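Local coordinates for hypothetical protein Atu2299 (Agrobacterium tumefaciens, PDB 2HLY) that is of unknown function but belongs to the DUF2026 family, which is grouped with the papain-like (clan CA) cysteine peptidases, at residues Thr11-Ile16 and Met102-Ser107. Residues are numbered along the deposited sequence; the frame is centred on the assembly and turned at random.
Sequences TDYFRI and MAPAFS
Tyr13 and Phe14, neighbours on helix 10-24, pack against Ala103 and Pro104 in a small, buried, mainly apolar contact near the centre of the chain. The second pair lies in the loop that leaves strand 97-100, where a short 3-10 segment begins at Ala103. A chi1 of 168° sets the Tyr13 ring beside the carbonyl carbon, so that its hydroxyl end reaches the loop, and Pro104 comes to meet it from the opposite direction. Tyr13 OH lies 3.4 Å from Pro104 CD and 3.5 Å from Ala103 CB, against carbon on this side. Further back on the ring, Tyr13 CE2 is 3.9 Å from Pro104 CG, which approaches the ring obliquely. Pro104 CG also lies at the edge of the Phe14 ring, near its plane, 4.1 Å from Phe14 CE1. Pro104 thus touches two aromatic rings at once, while Tyr17 of the same helix adds a further contact to it.

The polar end of Tyr13 is satisfied outside the contact: its OH is hydrogen-bonded to Asp100 O and Phe120 N, on the two neighbouring strands 97-100 and 120-123. These bonds tie the tip of the ring to the sheet, and Phe101 meets the ring at a shallow angle. Within the turn, Ala105 N bonds to Met102 O at 2.7 Å and Phe106 N to Ala103 O, keeping Ala103 and Pro104 together facing the helix. The Phe106 ring, in turn, lies with one face over Ala103 CA, 3.5 Å from its plane. A helix near the N-terminus is thus packed on the loop between strands 97-100 and 120-123 of the four-stranded antiparallel sheet and pinned to both strands through Tyr13 OH, consistent with the pairing of a helical part and an antiparallel sheet in papain-like folds.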
# COMPACT_ATOMS: atom_id res chain seq x y z
N THR A 11 14.16 0.30 -4.26
CA THR A 11 14.27 1.73 -4.03
C THR A 11 13.06 2.48 -4.58
O THR A 11 12.61 3.46 -3.98
CB THR A 11 15.62 2.29 -4.55
OG1 THR A 11 15.86 3.57 -3.96
CG2 THR A 11 15.64 2.35 -6.08
N ASP A 12 12.52 1.99 -5.70
CA ASP A 12 11.36 2.62 -6.34
C ASP A 12 10.07 2.31 -5.58
O ASP A 12 9.16 3.14 -5.48
CB ASP A 12 11.29 2.20 -7.81
CG ASP A 12 12.43 2.81 -8.63
OD1 ASP A 12 12.80 3.98 -8.35
OD2 ASP A 12 12.95 2.14 -9.55
N TYR A 13 9.99 1.11 -5.03
CA TYR A 13 8.90 0.78 -4.12
C TYR A 13 8.87 1.78 -2.97
O TYR A 13 7.81 2.29 -2.61
CB TYR A 13 9.10 -0.64 -3.59
CG TYR A 13 8.18 -1.01 -2.42
CD1 TYR A 13 7.01 -1.76 -2.63
CD2 TYR A 13 8.52 -0.65 -1.12
CE1 TYR A 13 6.19 -2.12 -1.56
CE2 TYR A 13 7.70 -1.00 -0.05
CZ TYR A 13 6.56 -1.75 -0.27
OH TYR A 13 5.80 -2.11 0.83
N PHE A 14 10.03 2.06 -2.37
CA PHE A 14 10.06 3.04 -1.30
C PHE A 14 9.69 4.45 -1.77
O PHE A 14 9.04 5.18 -1.04
CB PHE A 14 11.41 3.01 -0.58
CG PHE A 14 11.62 1.80 0.29
CD1 PHE A 14 10.61 1.34 1.14
CD2 PHE A 14 12.85 1.12 0.28
CE1 PHE A 14 10.82 0.22 1.96
CE2 PHE A 14 13.06 0.01 1.09
CZ PHE A 14 12.04 -0.44 1.93
N ARG A 15 10.12 4.83 -2.97
CA ARG A 15 9.69 6.13 -3.54
C ARG A 15 8.16 6.21 -3.59
O ARG A 15 7.56 7.25 -3.23
CB ARG A 15 10.25 6.31 -4.95
CG ARG A 15 11.75 6.61 -4.95
CD ARG A 15 12.25 6.90 -6.37
NE ARG A 15 13.63 7.38 -6.32
CZ ARG A 15 14.14 8.30 -7.14
NH1 ARG A 15 13.40 8.85 -8.10
NH2 ARG A 15 15.40 8.67 -6.98
N ILE A 16 7.53 5.12 -4.01
CA ILE A 16 6.06 5.09 -4.14
C ILE A 16 5.40 5.23 -2.77
O ILE A 16 4.51 6.05 -2.56
CB ILE A 16 5.57 3.83 -4.89
CG1 ILE A 16 6.05 3.88 -6.34
CG2 ILE A 16 4.04 3.71 -4.81
CD1 ILE A 16 5.88 2.55 -7.12
N MET A 102 1.63 -0.28 1.71
CA MET A 102 1.46 0.21 3.07
C MET A 102 2.48 -0.40 4.03
O MET A 102 2.60 0.05 5.16
CB MET A 102 0.04 -0.08 3.59
CG MET A 102 -0.28 0.65 4.89
SD MET A 102 -1.99 0.34 5.31
CE MET A 102 -2.01 0.84 7.05
N ALA A 103 3.18 -1.46 3.60
CA ALA A 103 3.97 -2.24 4.54
C ALA A 103 4.93 -1.41 5.42
O ALA A 103 5.08 -1.71 6.62
CB ALA A 103 4.71 -3.40 3.84
N PRO A 104 5.61 -0.39 4.85
CA PRO A 104 6.50 0.42 5.73
C PRO A 104 5.77 1.12 6.90
O PRO A 104 6.43 1.53 7.87
CB PRO A 104 7.12 1.45 4.76
CG PRO A 104 7.05 0.75 3.40
CD PRO A 104 5.70 0.05 3.44
N ALA A 105 4.45 1.24 6.81
CA ALA A 105 3.65 1.88 7.85
C ALA A 105 3.13 0.88 8.89
O ALA A 105 2.42 1.28 9.82
CB ALA A 105 2.49 2.64 7.22
N PHE A 106 3.47 -0.40 8.74
CA PHE A 106 2.94 -1.42 9.64
C PHE A 106 3.45 -1.31 11.08
O PHE A 106 2.94 -1.98 11.97
CB PHE A 106 3.21 -2.83 9.12
CG PHE A 106 2.38 -3.24 7.92
CD1 PHE A 106 1.27 -2.49 7.49
CD2 PHE A 106 2.69 -4.41 7.24
CE1 PHE A 106 0.51 -2.91 6.39
CE2 PHE A 106 1.92 -4.83 6.14
CZ PHE A 106 0.85 -4.08 5.72
N SER A 107 4.46 -0.47 11.31
CA SER A 107 4.92 -0.23 12.68
C SER A 107 3.85 0.48 13.52
O SER A 107 3.80 0.31 14.74
CB SER A 107 6.19 0.59 12.68
OG SER A 107 7.10 0.05 11.73